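Long-range contact in Fe-regulated protein B (Neisseria meningitidis, PDB 4AIP), which serves as a TonB-dependent iron transporter of the outer membrane, and probably takes up iron in siderophore-bound form: residues S477-W489 and S496-P508. Numbering follows the deposited sequence.
Sequences SSSNLNPSFGVIW and SFSASHNYASRSP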
ATOM      1  N   SER B 477      28.590  16.639  30.247  1.00 28.03           N
ATOM      2  CA  SER B 477      28.894  17.503  29.107  1.00 27.88           C
ATOM      3  C   SER B 477      30.335  17.857  29.069  1.00 28.62           C
ATOM      4  O   SER B 477      31.069  17.477  29.993  1.00 29.10           O
ATOM      5  CB  SER B 477      28.007  18.746  28.978  1.00 25.67           C
ATOM      6  OG  SER B 477      27.535  19.195  30.159  1.00 24.22           O
ATOM      7  N   SER B 478      30.722  18.509  27.969  1.00 28.04           N
ATOM      8  CA  SER B 478      32.058  19.021  27.765  1.00 27.47           C
ATOM      9  C   SER B 478      31.954  19.967  26.618  1.00 28.33           C
ATOM     10  O   SER B 478      30.896  20.027  25.981  1.00 29.40           O
ATOM     11  CB  SER B 478      33.047  17.903  27.398  1.00 25.62           C
ATOM     12  OG  SER B 478      34.367  18.371  27.596  1.00 23.74           O
ATOM     13  N   SER B 479      33.036  20.681  26.338  1.00 27.47           N
ATOM     14  CA  SER B 479      33.058  21.632  25.268  1.00 27.24           C
ATOM     15  C   SER B 479      34.460  21.699  24.692  1.00 27.74           C
ATOM     16  O   SER B 479      35.396  21.255  25.314  1.00 27.71           O
ATOM     17  CB  SER B 479      32.638  22.990  25.781  1.00 25.41           C
ATOM     18  OG  SER B 479      33.604  23.458  26.658  1.00 24.38           O
ATOM     19  N   ASN B 480      34.605  22.254  23.491  1.00 28.03           N
ATOM     20  CA  ASN B 480      35.898  22.319  22.829  1.00 27.36           C
ATOM     21  C   ASN B 480      36.040  23.545  22.003  1.00 27.80           C
ATOM     22  O   ASN B 480      35.076  24.017  21.409  1.00 28.75           O
ATOM     23  CB  ASN B 480      36.101  21.116  21.902  1.00 25.80           C
ATOM     24  CG  ASN B 480      36.292  19.826  22.673  1.00 24.46           C
ATOM     25  OD1 ASN B 480      35.344  19.279  23.242  1.00 23.83           O
ATOM     26  ND2 ASN B 480      37.534  19.358  22.737  1.00 21.52           N
ATOM     27  N   LEU B 481      37.260  24.048  21.958  1.00 27.83           N
ATOM     28  CA  LEU B 481      37.587  25.151  21.112  1.00 27.53           C
ATOM     29  C   LEU B 481      38.453  24.617  19.978  1.00 28.17           C
ATOM     30  O   LEU B 481      39.517  24.086  20.246  1.00 28.45           O
ATOM     31  CB  LEU B 481      38.327  26.151  21.964  1.00 25.16           C
ATOM     32  CG  LEU B 481      38.423  27.599  21.560  1.00 24.75           C
ATOM     33  CD1 LEU B 481      37.194  28.117  20.751  1.00 23.12           C
ATOM     34  CD2 LEU B 481      38.512  28.360  22.902  1.00 24.49           C
ATOM     35  N   ASN B 482      37.973  24.722  18.734  1.00 27.84           N
ATOM     36  CA  ASN B 482      38.605  24.088  17.566  1.00 26.70           C
ATOM     37  C   ASN B 482      39.025  25.038  16.450  1.00 26.97           C
ATOM     38  O   ASN B 482      38.199  25.464  15.661  1.00 28.13           O
ATOM     39  CB  ASN B 482      37.694  23.023  16.952  1.00 25.68           C
ATOM     40  CG  ASN B 482      37.231  21.949  17.958  1.00 22.17           C
ATOM     41  OD1 ASN B 482      36.049  21.812  18.217  1.00 20.20           O
ATOM     42  ND2 ASN B 482      38.148  21.213  18.513  1.00 20.35           N
ATOM     43  N   PRO B 483      40.326  25.343  16.358  1.00 26.20           N
ATOM     44  CA  PRO B 483      40.876  26.264  15.350  1.00 26.52           C
ATOM     45  C   PRO B 483      41.054  25.579  14.014  1.00 27.14           C
ATOM     46  O   PRO B 483      41.027  24.360  13.966  1.00 27.68           O
ATOM     47  CB  PRO B 483      42.263  26.625  15.921  1.00 25.18           C
ATOM     48  CG  PRO B 483      42.297  26.071  17.309  1.00 24.13           C
ATOM     49  CD  PRO B 483      41.345  24.926  17.337  1.00 24.67           C
ATOM     50  N   SER B 484      41.237  26.342  12.945  1.00 26.75           N
ATOM     51  CA  SER B 484      41.399  25.767  11.649  1.00 26.63           C
ATOM     52  C   SER B 484      42.095  26.795  10.816  1.00 27.48           C
ATOM     53  O   SER B 484      41.831  27.984  10.961  1.00 28.48           O
ATOM     54  CB  SER B 484      40.037  25.324  11.037  1.00 25.52           C
ATOM     55  OG  SER B 484      39.111  26.415  10.860  1.00 22.41           O
ATOM     56  N   PHE B 485      42.998  26.351   9.948  1.00 27.64           N
ATOM     57  CA  PHE B 485      43.808  27.267   9.126  1.00 28.01           C
ATOM     58  C   PHE B 485      43.875  26.640   7.752  1.00 28.47           C
ATOM     59  O   PHE B 485      44.062  25.450   7.646  1.00 29.09           O
ATOM     60  CB  PHE B 485      45.272  27.441   9.673  1.00 25.81           C
ATOM     61  CG  PHE B 485      45.378  27.628  11.191  1.00 24.21           C
ATOM     62  CD1 PHE B 485      45.478  26.495  12.074  1.00 23.27           C
ATOM     63  CD2 PHE B 485      45.386  28.951  11.752  1.00 23.28           C
ATOM     64  CE1 PHE B 485      45.576  26.664  13.508  1.00 23.11           C
ATOM     65  CE2 PHE B 485      45.491  29.169  13.151  1.00 23.10           C
ATOM     66  CZ  PHE B 485      45.581  27.995  14.052  1.00 23.71           C
ATOM     67  N   GLY B 486      43.791  27.441   6.710  1.00 28.88           N
ATOM     68  CA  GLY B 486      43.867  26.920   5.374  1.00 28.47           C
ATOM     69  C   GLY B 486      44.465  27.933   4.433  1.00 28.97           C
ATOM     70  O   GLY B 486      44.179  29.136   4.522  1.00 29.41           O
ATOM     71  N   VAL B 487      45.311  27.433   3.538  1.00 28.26           N
ATOM     72  CA  VAL B 487      45.960  28.226   2.525  1.00 27.07           C
ATOM     73  C   VAL B 487      45.722  27.608   1.175  1.00 27.34           C
ATOM     74  O   VAL B 487      45.940  26.436   1.001  1.00 27.77           O
ATOM     75  CB  VAL B 487      47.519  28.235   2.697  1.00 25.84           C
ATOM     76  CG1 VAL B 487      48.135  29.287   1.774  1.00 22.73           C
ATOM     77  CG2 VAL B 487      47.928  28.477   4.138  1.00 24.27           C
ATOM     78  N   ILE B 488      45.325  28.420   0.213  1.00 27.34           N
ATOM     79  CA  ILE B 488      45.374  28.021  -1.167  1.00 26.82           C
ATOM     80  C   ILE B 488      46.236  29.032  -1.922  1.00 28.20           C
ATOM     81  O   ILE B 488      46.115  30.249  -1.737  1.00 28.50           O
ATOM     82  CB  ILE B 488      43.983  27.960  -1.838  1.00 25.07           C
ATOM     83  CG1 ILE B 488      43.042  27.000  -1.100  1.00 23.49           C
ATOM     84  CG2 ILE B 488      44.148  27.592  -3.322  1.00 22.54           C
ATOM     85  CD1 ILE B 488      41.538  27.311  -1.338  1.00 21.30           C
ATOM     86  N   TRP B 489      47.084  28.506  -2.797  1.00 28.29           N
ATOM     87  CA  TRP B 489      47.894  29.337  -3.642  1.00 27.44           C
ATOM     88  C   TRP B 489      47.651  29.045  -5.107  1.00 27.98           C
ATOM     89  O   TRP B 489      47.784  27.935  -5.559  1.00 28.90           O
ATOM     90  CB  TRP B 489      49.342  29.130  -3.248  1.00 25.46           C
ATOM     91  CG  TRP B 489      50.288  29.949  -4.034  1.00 23.40           C
ATOM     92  CD1 TRP B 489      50.180  31.266  -4.356  1.00 21.73           C
ATOM     93  CD2 TRP B 489      51.489  29.482  -4.607  1.00 21.38           C
ATOM     94  NE1 TRP B 489      51.238  31.653  -5.117  1.00 22.20           N
ATOM     95  CE2 TRP B 489      52.082  30.583  -5.278  1.00 21.72           C
ATOM     96  CE3 TRP B 489      52.132  28.232  -4.616  1.00 21.42           C
ATOM     97  CZ2 TRP B 489      53.317  30.485  -5.955  1.00 21.21           C
ATOM     98  CZ3 TRP B 489      53.336  28.111  -5.274  1.00 22.12           C
ATOM     99  CH2 TRP B 489      53.929  29.241  -5.957  1.00 21.42           C
ATOM    100  N   SER B 496      46.573  25.224  -8.659  1.00 27.85           N
ATOM    101  CA  SER B 496      46.465  25.533  -7.249  1.00 27.34           C
ATOM    102  C   SER B 496      47.259  24.556  -6.451  1.00 27.97           C
ATOM    103  O   SER B 496      47.496  23.461  -6.914  1.00 28.60           O
ATOM    104  CB  SER B 496      45.030  25.398  -6.789  1.00 26.11           C
ATOM    105  OG  SER B 496      44.191  26.031  -7.728  1.00 26.12           O
ATOM    106  N   PHE B 497      47.633  24.954  -5.229  1.00 27.43           N
ATOM    107  CA  PHE B 497      48.275  24.099  -4.259  1.00 26.41           C
ATOM    108  C   PHE B 497      47.659  24.495  -2.931  1.00 27.78           C
ATOM    109  O   PHE B 497      47.173  25.622  -2.791  1.00 28.67           O
ATOM    110  CB  PHE B 497      49.789  24.339  -4.239  1.00 24.98           C
ATOM    111  CG  PHE B 497      50.426  24.304  -5.598  1.00 21.71           C
ATOM    112  CD1 PHE B 497      50.410  25.435  -6.420  1.00 21.62           C
ATOM    113  CD2 PHE B 497      51.026  23.146  -6.059  1.00 20.86           C
ATOM    114  CE1 PHE B 497      50.977  25.406  -7.698  1.00 21.93           C
ATOM    115  CE2 PHE B 497      51.568  23.083  -7.324  1.00 21.46           C
ATOM    116  CZ  PHE B 497      51.556  24.227  -8.159  1.00 21.45           C
ATOM    117  N   SER B 498      47.687  23.596  -1.956  1.00 27.52           N
ATOM    118  CA  SER B 498      46.832  23.726  -0.804  1.00 27.53           C
ATOM    119  C   SER B 498      47.446  23.105   0.372  1.00 28.53           C
ATOM    120  O   SER B 498      48.182  22.113   0.248  1.00 28.89           O
ATOM    121  CB  SER B 498      45.586  22.887  -0.983  1.00 26.41           C
ATOM    122  OG  SER B 498      45.014  23.149  -2.223  1.00 27.01           O
ATOM    123  N   ALA B 499      47.053  23.622   1.524  1.00 28.92           N
ATOM    124  CA  ALA B 499      47.416  23.077   2.807  1.00 29.13           C
ATOM    125  C   ALA B 499      46.409  23.596   3.792  1.00 28.42           C
ATOM    126  O   ALA B 499      45.949  24.714   3.652  1.00 27.98           O
ATOM    127  CB  ALA B 499      48.851  23.525   3.210  1.00 28.91           C
ATOM    128  N   SER B 500      46.087  22.762   4.768  1.00 27.64           N
ATOM    129  CA  SER B 500      45.148  23.096   5.808  1.00 27.03           C
ATOM    130  C   SER B 500      45.538  22.368   7.099  1.00 27.57           C
ATOM    131  O   SER B 500      46.260  21.357   7.084  1.00 28.13           O
ATOM    132  CB  SER B 500      43.687  22.814   5.380  1.00 24.54           C
ATOM    133  OG  SER B 500      43.483  21.422   5.189  1.00 22.57           O
ATOM    134  N   HIS B 501      45.094  22.911   8.217  1.00 27.32           N
ATOM    135  CA  HIS B 501      45.401  22.360   9.521  1.00 27.03           C
ATOM    136  C   HIS B 501      44.173  22.615  10.361  1.00 27.65           C
ATOM    137  O   HIS B 501      43.928  23.715  10.828  1.00 27.84           O
ATOM    138  CB  HIS B 501      46.686  22.995  10.100  1.00 25.84           C
ATOM    139  CG  HIS B 501      47.172  22.346  11.361  1.00 22.80           C
ATOM    140  ND1 HIS B 501      47.521  21.011  11.438  1.00 22.45           N
ATOM    141  CD2 HIS B 501      47.369  22.856  12.597  1.00 21.04           C
ATOM    142  CE1 HIS B 501      47.883  20.724  12.679  1.00 20.69           C
ATOM    143  NE2 HIS B 501      47.809  21.828  13.396  1.00 21.98           N
ATOM    144  N   ASN B 502      43.349  21.582  10.468  1.00 28.01           N
ATOM    145  CA  ASN B 502      41.995  21.740  10.932  1.00 27.34           C
ATOM    146  C   ASN B 502      41.792  20.889  12.134  1.00 27.96           C
ATOM    147  O   ASN B 502      42.125  19.709  12.130  1.00 28.64           O
ATOM    148  CB  ASN B 502      41.000  21.279   9.869  1.00 25.20           C
ATOM    149  CG  ASN B 502      40.935  22.193   8.653  1.00 22.05           C
ATOM    150  OD1 ASN B 502      41.405  23.329   8.676  1.00 20.68           O
ATOM    151  ND2 ASN B 502      40.292  21.711   7.592  1.00 19.04           N
ATOM    152  N   TYR B 503      41.222  21.501  13.147  1.00 27.60           N
ATOM    153  CA  TYR B 503      40.775  20.828  14.342  1.00 27.47           C
ATOM    154  C   TYR B 503      39.273  20.740  14.345  1.00 28.23           C
ATOM    155  O   TYR B 503      38.570  21.681  13.924  1.00 28.28           O
ATOM    156  CB  TYR B 503      41.180  21.634  15.580  1.00 25.56           C
ATOM    157  CG  TYR B 503      42.614  21.500  15.943  1.00 22.50           C
ATOM    158  CD1 TYR B 503      43.587  22.334  15.379  1.00 21.92           C
ATOM    159  CD2 TYR B 503      43.001  20.543  16.873  1.00 20.81           C
ATOM    160  CE1 TYR B 503      44.947  22.202  15.725  1.00 20.59           C
ATOM    161  CE2 TYR B 503      44.318  20.410  17.259  1.00 20.85           C
ATOM    162  CZ  TYR B 503      45.296  21.237  16.685  1.00 22.18           C
ATOM    163  OH  TYR B 503      46.630  21.041  17.063  1.00 23.24           O
ATOM    164  N   ALA B 504      38.784  19.616  14.840  1.00 28.58           N
ATOM    165  CA  ALA B 504      37.371  19.413  14.998  1.00 28.94           C
ATOM    166  C   ALA B 504      37.089  18.406  16.093  1.00 29.05           C
ATOM    167  O   ALA B 504      37.965  17.591  16.473  1.00 29.32           O
ATOM    168  CB  ALA B 504      36.743  18.978  13.688  1.00 29.28           C
ATOM    169  N   SER B 505      35.864  18.457  16.607  1.00 27.57           N
ATOM    170  CA  SER B 505      35.510  17.563  17.667  1.00 27.18           C
ATOM    171  C   SER B 505      34.193  16.855  17.407  1.00 27.05           C
ATOM    172  O   SER B 505      33.372  17.329  16.655  1.00 27.29           O
ATOM    173  CB  SER B 505      35.485  18.326  19.002  1.00 24.78           C
ATOM    174  OG  SER B 505      34.450  19.276  18.976  1.00 22.35           O
ATOM    175  N   ARG B 506      34.003  15.718  18.051  1.00 26.79           N
ATOM    176  CA  ARG B 506      32.866  14.883  17.783  1.00 26.91           C
ATOM    177  C   ARG B 506      32.435  14.211  19.083  1.00 27.45           C
ATOM    178  O   ARG B 506      33.187  13.417  19.679  1.00 27.82           O
ATOM    179  CB  ARG B 506      33.214  13.863  16.671  1.00 25.32           C
ATOM    180  CG  ARG B 506      32.121  12.883  16.287  1.00 23.27           C
ATOM    181  CD  ARG B 506      32.155  12.585  14.780  1.00 22.41           C
ATOM    182  NE  ARG B 506      31.164  11.574  14.399  1.00 20.11           N
ATOM    183  CZ  ARG B 506      30.153  11.766  13.545  1.00 20.58           C
ATOM    184  NH1 ARG B 506      29.964  12.930  12.960  1.00 18.91           N
ATOM    185  NH2 ARG B 506      29.328  10.757  13.271  1.00 21.24           N
ATOM    186  N   SER B 507      31.227  14.554  19.515  1.00 26.64           N
ATOM    187  CA  SER B 507      30.681  14.097  20.789  1.00 27.25           C
ATOM    188  C   SER B 507      30.383  12.608  20.848  1.00 26.92           C
ATOM    189  O   SER B 507      30.070  12.015  19.863  1.00 27.45           O
ATOM    190  CB  SER B 507      29.409  14.889  21.168  1.00 25.94           C
ATOM    191  OG  SER B 507      28.644  15.269  20.037  1.00 24.32           O
ATOM    192  N   PRO B 508      30.418  12.018  22.037  1.00 27.07           N
ATOM    193  CA  PRO B 508      30.071  10.591  22.135  1.00 27.53           C
ATOM    194  C   PRO B 508      28.794  10.257  21.387  1.00 27.94           C
ATOM    195  O   PRO B 508      27.931  11.095  21.293  1.00 29.32           O
ATOM    196  CB  PRO B 508      29.828  10.402  23.646  1.00 25.42           C
ATOM    197  CG  PRO B 508      30.676  11.409  24.233  1.00 24.09           C
ATOM    198  CD  PRO B 508      30.620  12.616  23.362  1.00 24.29           C
TER
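Trp489 and Phe497 sit across from each other as a hydrogen-bonded pair, their side chains running out together from the strands, with Trp489 CE3 3.7 Å from Phe497 CD1. The two rings meet obliquely, their planes 35° apart. Their backbones are joined twice, and Trp489 O also comes to the edge of the Phe497 ring near its plane. Two residues along, Val487 N donates to Ala499 O in an almost straight bond of 2.8 Å, and Ala499 N returns to Val487 O. Next comes Phe485 with His501: His501 N reaches Phe485 O at 2.8 Å, and Phe485 N bonds back to His501 O. Phe485 CD1 comes up to the edge of the His501 imidazole, near its plane, 4.1 Å from His501 CD2; a His501 chi1 of -172° swings CG opposite the backbone N and brings the imidazole beside Phe485.

Pro483 has no N-H to give, so here the ladder is single: Tyr503 N to Pro483 O, 3.0 Å. That oxygen also lies in plane at the edge of the Tyr503 ring, while Pro483 CD rests 3.7 Å from Tyr503 CB. Beyond this pair the strands diverge, the CA atoms of Asn480 and Ser505 being 7.0 Å apart.

The other face carries Ser484, Ile488, Ser498, Ser500 and Asn502. Asn502 OD1 lies 3.4 Å from Ser484 CB, and Asn502 ND2 is hydrogen-bonded to Ala153 O; Ser498 OG is held by Arg62 O. These links point this face toward the plug, to which Arg506 adds a salt bridge with Asp118. The hairpin is one of the antiparallel strand pairs of the TonB-dependent barrel: strand 455-469 flanks 475-490, stacking Phe455 on Trp489, and strand 532-544 flanks 495-506, where Thr537 OG1 is hydrogen-bonded to His501 ND1.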